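Local structure of VgrG protein (Vibrio cholerae, 4DTD) at residues 43-48 with 143-148; 59-64 with 88-93; 233-238 with 320-325. The protein probably cross-links actin, as the actin cross-linking part of a VgrG protein, a family that carries toxin effectors through type VI secretion. All blocks are in the same frame, centred on the assembly; numbering follows the deposited sequence.

Contact 1: residues 43-48 with 143-148; sequences AQKFGY and EITNAK
Strands 45-51 and 140-144 pair antiparallel, and at this end of the pairing Tyr-48 and Glu-143 exchange two backbone hydrogen bonds, the straighter running from Glu-143 N to Tyr-48 O (2.8 Å, 175° at the hydrogen). Beyond the Gly-47/Ile-144 pair, strand 140-144 gives way to a turn, and Phe-46 O accepts two amides, Thr-145 N and Asn-146 N (each 3.0 Å), from one face of its carbonyl plane. The Tyr-48 ring lies alongside Glu-143, whose CB sits over one face in a CH-pi contact, 3.7 Å from the ring centroid, while Thr-145 OG1 stands at the ring edge. The same Thr-145 turns its CG2 methyl to Lys-45 O (3.4 Å). With CG anti to the backbone N (chi1 -166°), Asn-146 extends ND2 to a water, at 2.6 Å, that also donates to Ala-43 O and Lys-45 O. Its OD1 receives Lys-148 N in an Asx turn, so both ends of the amide are engaged. Glu-143 OE1 forms a salt bridge with Lys-50. Phe-46 packs on Val-36 and Met-38 of strand 34-39 and meets the His-149 ring, while its backbone bonds to Leu-60 of strand 56-68 on the far edge of strand 45-51.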
loop_
_atom_site.group_PDB
_atom_site.type_symbol
_atom_site.label_atom_id
_atom_site.label_comp_id
_atom_site.label_asym_id
_atom_site.label_seq_id
_atom_site.Cartn_x
_atom_site.Cartn_y
_atom_site.Cartn_z
ATOM N N ALA A 43 -6.734 17.039 -0.291
ATOM C CA ALA A 43 -6.234 15.828 0.361
ATOM C C ALA A 43 -6.980 14.612 -0.247
ATOM O O ALA A 43 -8.065 14.771 -0.800
ATOM C CB ALA A 43 -6.477 15.902 1.856
ATOM N N GLN A 44 -6.359 13.425 -0.210
ATOM C CA GLN A 44 -6.916 12.207 -0.802
ATOM C C GLN A 44 -8.228 11.795 -0.188
ATOM O O GLN A 44 -9.139 11.442 -0.922
ATOM C CB GLN A 44 -5.910 11.057 -0.701
ATOM C CG GLN A 44 -5.237 10.708 -2.022
ATOM C CD GLN A 44 -4.757 9.273 -2.023
ATOM O OE1 GLN A 44 -4.438 8.688 -0.974
ATOM N NE2 GLN A 44 -4.689 8.668 -3.207
ATOM N N LYS A 45 -8.326 11.860 1.153
ATOM C CA LYS A 45 -9.495 11.486 1.934
ATOM C C LYS A 45 -10.589 12.580 1.963
ATOM O O LYS A 45 -10.331 13.712 2.388
ATOM C CB LYS A 45 -9.054 11.089 3.357
ATOM C CG LYS A 45 -10.157 10.476 4.222
ATOM C CD LYS A 45 -9.637 10.113 5.590
ATOM C CE LYS A 45 -10.345 10.830 6.706
ATOM N NZ LYS A 45 -9.998 10.268 8.043
ATOM N N PHE A 46 -11.814 12.221 1.552
ATOM C CA PHE A 46 -12.956 13.134 1.596
ATOM C C PHE A 46 -14.016 12.671 2.615
ATOM O O PHE A 46 -14.919 13.422 2.969
ATOM C CB PHE A 46 -13.536 13.433 0.209
ATOM C CG PHE A 46 -14.048 12.260 -0.590
ATOM C CD1 PHE A 46 -13.211 11.569 -1.457
ATOM C CD2 PHE A 46 -15.396 11.908 -0.555
ATOM C CE1 PHE A 46 -13.705 10.529 -2.252
ATOM C CE2 PHE A 46 -15.887 10.869 -1.346
ATOM C CZ PHE A 46 -15.036 10.187 -2.193
ATOM N N GLY A 47 -13.846 11.463 3.125
ATOM C CA GLY A 47 -14.737 10.911 4.134
ATOM C C GLY A 47 -14.355 9.518 4.554
ATOM O O GLY A 47 -13.408 8.951 4.015
ATOM N N TYR A 48 -15.093 8.949 5.510
ATOM C CA TYR A 48 -14.888 7.569 5.967
ATOM C C TYR A 48 -16.212 6.927 6.382
ATOM O O TYR A 48 -17.201 7.628 6.610
ATOM C CB TYR A 48 -13.817 7.465 7.095
ATOM C CG TYR A 48 -14.151 8.163 8.400
ATOM C CD1 TYR A 48 -13.825 9.502 8.600
ATOM C CD2 TYR A 48 -14.735 7.466 9.464
ATOM C CE1 TYR A 48 -14.116 10.148 9.801
ATOM C CE2 TYR A 48 -15.006 8.096 10.683
ATOM C CZ TYR A 48 -14.697 9.439 10.844
ATOM O OH TYR A 48 -14.996 10.099 12.017
ATOM N N GLU A 143 -19.128 9.460 7.509
ATOM C CA GLU A 143 -18.602 10.712 8.048
ATOM C C GLU A 143 -17.911 11.446 6.900
ATOM O O GLU A 143 -17.172 10.843 6.139
ATOM C CB GLU A 143 -17.655 10.477 9.224
ATOM C CG GLU A 143 -18.375 9.981 10.475
ATOM C CD GLU A 143 -19.062 11.037 11.334
ATOM O OE1 GLU A 143 -19.067 10.864 12.573
ATOM O OE2 GLU A 143 -19.590 12.033 10.784
ATOM N N ILE A 144 -18.240 12.710 6.716
ATOM C CA ILE A 144 -17.663 13.503 5.648
ATOM C C ILE A 144 -16.610 14.402 6.251
ATOM O O ILE A 144 -16.893 15.248 7.092
ATOM C CB ILE A 144 -18.743 14.248 4.804
ATOM C CG1 ILE A 144 -19.663 13.241 4.060
ATOM C CG2 ILE A 144 -18.107 15.260 3.842
ATOM C CD1 ILE A 144 -18.939 12.270 3.005
ATOM N N THR A 145 -15.388 14.179 5.818
ATOM C CA THR A 145 -14.145 14.818 6.233
ATOM C C THR A 145 -13.883 16.082 5.418
ATOM O O THR A 145 -13.294 17.030 5.924
ATOM C CB THR A 145 -13.067 13.704 6.211
ATOM O OG1 THR A 145 -12.804 13.317 7.553
ATOM C CG2 THR A 145 -11.827 14.055 5.459
ATOM N N ASN A 146 -14.330 16.089 4.158
ATOM C CA ASN A 146 -14.205 17.217 3.246
ATOM C C ASN A 146 -15.495 17.366 2.435
ATOM O O ASN A 146 -15.750 16.579 1.517
ATOM C CB ASN A 146 -13.019 16.998 2.329
ATOM C CG ASN A 146 -12.596 18.212 1.582
ATOM O OD1 ASN A 146 -13.308 19.228 1.480
ATOM N ND2 ASN A 146 -11.402 18.141 1.072
ATOM N N ALA A 147 -16.296 18.384 2.774
ATOM C CA ALA A 147 -17.564 18.692 2.111
ATOM C C ALA A 147 -17.364 19.314 0.730
ATOM O O ALA A 147 -18.300 19.350 -0.077
ATOM C CB ALA A 147 -18.415 19.602 2.985
ATOM N N LYS A 148 -16.159 19.795 0.453
ATOM C CA LYS A 148 -15.818 20.393 -0.839
ATOM C C LYS A 148 -15.500 19.289 -1.907
ATOM O O LYS A 148 -14.375 19.121 -2.362
ATOM C CB LYS A 148 -14.719 21.460 -0.674
ATOM C CG LYS A 148 -14.990 22.681 -1.533
ATOM C CD LYS A 148 -14.270 23.930 -1.038
ATOM C CE LYS A 148 -14.507 25.127 -1.937
ATOM N NZ LYS A 148 -13.623 25.138 -3.137
HETATM O O HOH W 1 -9.998 15.967 0.729
#

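Contact 2: residues 59-64 with 88-93; sequences MLTKDM and TVELVS
Thr-61 and Thr-88 both hold OG1 between the backbone N and the carbonyl carbon (chi1 67° and 58°), and in each case this turns the hydroxyl onto the facing segment. Thr-61 OG1 donates to Glu-90 O at 2.9 Å, from above the carbonyl plane, whereas Thr-61 N approaches the same oxygen nearly along the C=O axis at 3.0 Å. Two bonds from one residue thus grip Glu-90 O. Thr-88 OG1 instead accepts Met-64 N (2.9 Å), and Thr-88 N donates back to Met-64 O, so the residue is bound through both its hydroxyl and its amide. Asp-63 N adds a short bond to Thr-88 O at 2.7 Å.

Strands 56-68 and 84-97 are antiparallel neighbours here. Thr-61/Glu-90 and Met-59/Val-92 are hydrogen-bonded pairs, while Leu-60/Leu-91 and Lys-62/Val-89 are non-hydrogen-bonded ones; residue 59 is a selenomethionine, as is residue 64, where the chain turns a corner. On the face bearing Leu-60 and Leu-91, CG of the first lies 4.4 Å from CD1 of the second, and both side chains rest on helix 101-124. Lys-62, on this face too, reaches Ser-42 O through NZ.

Thr-61 and Glu-90 point the same way on the other face, side by side, with Thr-61 OG1 3.4 Å from Glu-90 CB. The Asp-63 side chain passes Glu-90 at a slant, CB against CB. Their carboxylate planes are 17° apart, with Asp-63 OD1 4.5 Å from Glu-90 OE1, a proximity that might raise the proton affinity of one of them, Glu-28 adding to the effect; Lys-11, whose side chain touches both, may offset it.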
loop_
_atom_site.group_PDB
_atom_site.type_symbol
_atom_site.label_atom_id
_atom_site.label_comp_id
_atom_site.label_asym_id
_atom_site.label_seq_id
_atom_site.Cartn_x
_atom_site.Cartn_y
_atom_site.Cartn_z
HETATM N N MSE A 59 -11.780 4.308 4.508
HETATM C CA MSE A 59 -11.806 5.689 4.026
HETATM C C MSE A 59 -12.318 5.722 2.603
HETATM O O MSE A 59 -12.091 4.786 1.830
HETATM C CB MSE A 59 -10.401 6.284 3.955
HETATM C CG MSE A 59 -9.704 6.392 5.276
HETATM SE SE MSE A 59 -7.796 6.688 4.948
HETATM C CE MSE A 59 -7.244 7.197 6.773
ATOM N N LEU A 60 -12.912 6.859 2.241
ATOM C CA LEU A 60 -13.339 7.214 0.882
ATOM C C LEU A 60 -12.247 8.167 0.384
ATOM O O LEU A 60 -11.973 9.207 1.017
ATOM C CB LEU A 60 -14.695 7.939 0.904
ATOM C CG LEU A 60 -15.939 7.085 0.990
ATOM C CD1 LEU A 60 -16.197 6.623 2.403
ATOM C CD2 LEU A 60 -17.102 7.866 0.525
ATOM N N THR A 61 -11.556 7.767 -0.685
ATOM C CA THR A 61 -10.460 8.562 -1.227
ATOM C C THR A 61 -10.561 8.796 -2.733
ATOM O O THR A 61 -11.185 8.017 -3.456
ATOM C CB THR A 61 -9.102 7.851 -0.983
ATOM O OG1 THR A 61 -9.062 6.661 -1.768
ATOM C CG2 THR A 61 -8.822 7.547 0.484
ATOM N N LYS A 62 -9.864 9.833 -3.216
ATOM C CA LYS A 62 -9.748 10.039 -4.654
ATOM C C LYS A 62 -8.566 9.145 -5.089
ATOM O O LYS A 62 -7.627 8.955 -4.318
ATOM C CB LYS A 62 -9.533 11.525 -5.020
ATOM C CG LYS A 62 -8.318 12.169 -4.406
ATOM C CD LYS A 62 -8.074 13.532 -5.004
ATOM C CE LYS A 62 -6.883 14.180 -4.371
ATOM N NZ LYS A 62 -6.788 15.613 -4.710
ATOM N N ASP A 63 -8.643 8.553 -6.270
ATOM C CA ASP A 63 -7.591 7.670 -6.745
ATOM C C ASP A 63 -6.910 8.210 -8.022
ATOM O O ASP A 63 -6.007 9.033 -7.925
ATOM C CB ASP A 63 -8.124 6.226 -6.882
ATOM C CG ASP A 63 -7.137 5.165 -7.364
ATOM O OD1 ASP A 63 -5.905 5.331 -7.128
ATOM O OD2 ASP A 63 -7.590 4.184 -7.997
HETATM N N MSE A 64 -7.358 7.777 -9.194
HETATM C CA MSE A 64 -6.802 8.167 -10.473
HETATM C C MSE A 64 -7.426 9.470 -11.002
HETATM O O MSE A 64 -8.652 9.563 -11.132
HETATM C CB MSE A 64 -7.052 7.034 -11.453
HETATM C CG MSE A 64 -6.652 7.364 -12.856
HETATM SE SE MSE A 64 -5.313 6.128 -13.450
HETATM C CE MSE A 64 -6.502 4.421 -13.460
ATOM N N THR A 88 -11.159 8.874 -9.850
ATOM C CA THR A 88 -11.869 7.631 -9.542
ATOM C C THR A 88 -11.897 7.587 -7.994
ATOM O O THR A 88 -11.110 8.288 -7.334
ATOM C CB THR A 88 -11.149 6.377 -10.131
ATOM O OG1 THR A 88 -9.820 6.311 -9.627
ATOM C CG2 THR A 88 -11.102 6.376 -11.656
ATOM N N VAL A 89 -12.812 6.794 -7.431
ATOM C CA VAL A 89 -12.961 6.629 -6.000
ATOM C C VAL A 89 -12.349 5.309 -5.568
ATOM O O VAL A 89 -12.567 4.272 -6.179
ATOM C CB VAL A 89 -14.453 6.755 -5.570
ATOM C CG1 VAL A 89 -14.649 6.417 -4.072
ATOM C CG2 VAL A 89 -14.983 8.145 -5.883
ATOM N N GLU A 90 -11.606 5.345 -4.498
ATOM C CA GLU A 90 -11.034 4.142 -3.946
ATOM C C GLU A 90 -11.463 4.022 -2.491
ATOM O O GLU A 90 -11.396 4.999 -1.758
ATOM C CB GLU A 90 -9.505 4.174 -4.076
ATOM C CG GLU A 90 -8.908 2.776 -4.192
ATOM C CD GLU A 90 -7.478 2.603 -3.726
ATOM O OE1 GLU A 90 -6.906 3.567 -3.166
ATOM O OE2 GLU A 90 -6.932 1.490 -3.907
ATOM N N LEU A 91 -11.883 2.828 -2.077
ATOM C CA LEU A 91 -12.268 2.495 -0.693
ATOM C C LEU A 91 -11.045 1.808 -0.043
ATOM O O LEU A 91 -10.579 0.771 -0.523
ATOM C CB LEU A 91 -13.480 1.555 -0.719
ATOM C CG LEU A 91 -14.915 2.167 -0.774
ATOM C CD1 LEU A 91 -14.987 3.529 -1.391
ATOM C CD2 LEU A 91 -15.903 1.207 -1.366
ATOM N N VAL A 92 -10.462 2.466 0.988
ATOM C CA VAL A 92 -9.251 2.011 1.675
ATOM C C VAL A 92 -9.570 1.666 3.142
ATOM O O VAL A 92 -9.856 2.551 3.949
ATOM C CB VAL A 92 -8.084 3.037 1.500
ATOM C CG1 VAL A 92 -6.849 2.597 2.277
ATOM C CG2 VAL A 92 -7.737 3.218 0.026
ATOM N N SER A 93 -9.548 0.376 3.472
ATOM C CA SER A 93 -9.886 -0.067 4.812
ATOM C C SER A 93 -8.889 0.349 5.897
ATOM O O SER A 93 -7.710 0.555 5.624
ATOM C CB SER A 93 -10.129 -1.572 4.844
ATOM O OG SER A 93 -8.901 -2.279 4.888
#

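Contact 3: residues 233-238 with 320-325; sequences SIYLKT and QYFQDG
The aromatic part of the contact pairs Tyr-235 with Phe-322. The two side chains slide past each other in opposite directions, their ring planes at 29° and their centroids 5.1 Å apart, so the rings barely overlap. Phe-322 CD2 comes over one face of the Tyr-235 ring near its rim. Within its own helix Phe-322 has a second aromatic neighbour: CD2 of Tyr-321 lies over the centre of one face of the Phe-322 ring.

Apolar packing supplements the rings. Because Tyr-235 projects past Phe-322, the phenol end meets the root of the other side chain, with Tyr-235 CZ 3.5 Å from Phe-322 CB. In the other direction Phe-322, with CG anti to its own carbonyl carbon (chi1 -71°), drives its far ring end against helix 221-245. There Thr-238 comes from the opposite direction to the ring edge, CG2 lying 3.5 Å from Phe-322 CZ, and Ile-234 CG2 approaches the same CZ obliquely at 4.2 Å.

Two hydroxyls take part without bonding across the contact: Thr-238 OG1 lies at the edge of the Phe-322 ring, near its plane and 3.3 Å from CE2, and Tyr-235 OH rests in van der Waals contact beside Phe-322 CB at 3.4 Å. No hydrogen bond joins the two segments, so their association rests on side-chain packing.

Backbone bonding shapes the end of helix 312-323 just beyond Phe-322. Gly-325, with positive phi, is the C-prime residue of a Schellman motif, in which its N makes a weak bond to Phe-322 O. Around this helix-helix contact, Tyr-235 also packs on Met-299, Ile-302 and Leu-306 of helix 292-307, Ile-234 lies against Trp-200, and Thr-238 touches Trp-275 of helix 269-275 and Val-318 of helix 312-323.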
loop_
_atom_site.group_PDB
_atom_site.type_symbol
_atom_site.label_atom_id
_atom_site.label_comp_id
_atom_site.label_asym_id
_atom_site.label_seq_id
_atom_site.Cartn_x
_atom_site.Cartn_y
_atom_site.Cartn_z
ATOM N N SER A 233 17.619 -9.469 -0.333
ATOM C CA SER A 233 16.637 -9.733 -1.378
ATOM C C SER A 233 16.020 -8.413 -1.945
ATOM O O SER A 233 15.882 -8.308 -3.165
ATOM C CB SER A 233 15.572 -10.712 -0.899
ATOM O OG SER A 233 16.181 -11.926 -0.478
ATOM N N ILE A 234 15.767 -7.389 -1.070
ATOM C CA ILE A 234 15.227 -6.086 -1.442
ATOM C C ILE A 234 16.249 -5.305 -2.265
ATOM O O ILE A 234 15.917 -4.906 -3.381
ATOM C CB ILE A 234 14.659 -5.281 -0.230
ATOM C CG1 ILE A 234 13.291 -5.848 0.172
ATOM C CG2 ILE A 234 14.562 -3.748 -0.522
ATOM C CD1 ILE A 234 12.731 -5.270 1.462
ATOM N N TYR A 235 17.482 -5.129 -1.747
ATOM C CA TYR A 235 18.579 -4.437 -2.434
ATOM C C TYR A 235 18.848 -5.057 -3.791
ATOM O O TYR A 235 18.999 -4.325 -4.763
ATOM C CB TYR A 235 19.872 -4.484 -1.603
ATOM C CG TYR A 235 19.949 -3.583 -0.382
ATOM C CD1 TYR A 235 18.860 -3.438 0.476
ATOM C CD2 TYR A 235 21.145 -2.973 -0.020
ATOM C CE1 TYR A 235 18.955 -2.690 1.650
ATOM C CE2 TYR A 235 21.259 -2.239 1.161
ATOM C CZ TYR A 235 20.159 -2.094 1.989
ATOM O OH TYR A 235 20.255 -1.322 3.120
ATOM N N LEU A 236 18.884 -6.402 -3.872
ATOM C CA LEU A 236 19.113 -7.104 -5.140
ATOM C C LEU A 236 17.966 -6.888 -6.125
ATOM O O LEU A 236 18.231 -6.641 -7.299
ATOM C CB LEU A 236 19.358 -8.615 -4.940
ATOM C CG LEU A 236 20.624 -9.056 -4.209
ATOM C CD1 LEU A 236 20.755 -10.548 -4.281
ATOM C CD2 LEU A 236 21.882 -8.405 -4.786
ATOM N N LYS A 237 16.697 -6.941 -5.654
ATOM C CA LYS A 237 15.544 -6.719 -6.532
ATOM C C LYS A 237 15.481 -5.285 -7.071
ATOM O O LYS A 237 15.093 -5.101 -8.232
ATOM C CB LYS A 237 14.218 -7.145 -5.891
ATOM C CG LYS A 237 12.997 -6.961 -6.812
ATOM C CD LYS A 237 12.932 -7.937 -7.983
ATOM C CE LYS A 237 11.537 -7.929 -8.570
ATOM N NZ LYS A 237 11.367 -8.997 -9.577
ATOM N N THR A 238 15.908 -4.290 -6.265
ATOM C CA THR A 238 15.908 -2.912 -6.739
ATOM C C THR A 238 16.934 -2.709 -7.834
ATOM O O THR A 238 16.617 -2.089 -8.855
ATOM C CB THR A 238 15.771 -1.814 -5.645
ATOM O OG1 THR A 238 17.032 -1.281 -5.263
ATOM C CG2 THR A 238 14.981 -2.251 -4.452
ATOM N N GLN A 320 23.754 2.794 -0.693
ATOM C CA GLN A 320 23.692 4.098 -0.022
ATOM C C GLN A 320 22.240 4.589 0.069
ATOM O O GLN A 320 21.812 5.030 1.136
ATOM C CB GLN A 320 24.590 5.119 -0.735
ATOM C CG GLN A 320 24.656 6.500 -0.086
ATOM C CD GLN A 320 25.065 7.599 -1.052
ATOM O OE1 GLN A 320 25.253 7.389 -2.265
ATOM N NE2 GLN A 320 25.190 8.817 -0.533
ATOM N N TYR A 321 21.471 4.461 -1.022
ATOM C CA TYR A 321 20.064 4.870 -1.057
ATOM C C TYR A 321 19.272 4.320 0.143
ATOM O O TYR A 321 18.620 5.098 0.838
ATOM C CB TYR A 321 19.407 4.443 -2.383
ATOM C CG TYR A 321 17.926 4.726 -2.457
ATOM C CD1 TYR A 321 17.453 6.023 -2.651
ATOM C CD2 TYR A 321 16.994 3.693 -2.396
ATOM C CE1 TYR A 321 16.093 6.288 -2.768
ATOM C CE2 TYR A 321 15.625 3.948 -2.506
ATOM C CZ TYR A 321 15.179 5.252 -2.682
ATOM O OH TYR A 321 13.838 5.535 -2.795
ATOM N N PHE A 322 19.346 2.993 0.380
ATOM C CA PHE A 322 18.632 2.313 1.462
ATOM C C PHE A 322 19.217 2.523 2.843
ATOM O O PHE A 322 18.448 2.573 3.807
ATOM C CB PHE A 322 18.437 0.825 1.166
ATOM C CG PHE A 322 17.444 0.563 0.070
ATOM C CD1 PHE A 322 16.115 0.969 0.199
ATOM C CD2 PHE A 322 17.832 -0.074 -1.106
ATOM C CE1 PHE A 322 15.192 0.727 -0.820
ATOM C CE2 PHE A 322 16.912 -0.319 -2.119
ATOM C CZ PHE A 322 15.601 0.094 -1.976
ATOM N N GLN A 323 20.565 2.650 2.948
ATOM C CA GLN A 323 21.277 2.927 4.205
ATOM C C GLN A 323 20.850 4.300 4.734
ATOM O O GLN A 323 20.639 4.444 5.936
ATOM C CB GLN A 323 22.793 2.904 3.975
ATOM C CG GLN A 323 23.637 2.954 5.242
ATOM C CD GLN A 323 25.100 2.964 4.905
ATOM O OE1 GLN A 323 25.611 3.887 4.260
ATOM N NE2 GLN A 323 25.807 1.927 5.326
ATOM N N ASP A 324 20.684 5.289 3.830
ATOM C CA ASP A 324 20.257 6.657 4.146
ATOM C C ASP A 324 18.728 6.807 4.297
ATOM O O ASP A 324 18.213 7.930 4.400
ATOM C CB ASP A 324 20.822 7.651 3.114
ATOM C CG ASP A 324 22.337 7.692 3.016
ATOM O OD1 ASP A 324 23.007 6.879 3.704
ATOM O OD2 ASP A 324 22.856 8.509 2.221
ATOM N N GLY A 325 18.024 5.679 4.309
ATOM C CA GLY A 325 16.584 5.629 4.525
ATOM C C GLY A 325 15.674 5.779 3.331
ATOM O O GLY A 325 14.509 6.148 3.503
#

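From the N terminus, after strands 19-20, 23-30 and 34-39, the chain enters strand 45-51 and turns back into strand 56-68. Contact 2 then closes the short loop between residues 64 and 88. The much longer excursion from residue 48 to 143, which includes that loop and helix 101-124, is closed by contact 1. The two are therefore nested, and they touch through backbone bonds, such as Gly-47 O to Leu-60 N, so that strands 140-144, 45-51, 56-68 and 84-97 lie in succession. Contact 3 follows in series and closes a span of 81 residues, just under half of it helix. It joins helices 221-245 and 312-323 on the opposite side of the chain's centre, about 36 Å from contact 1, centre to centre.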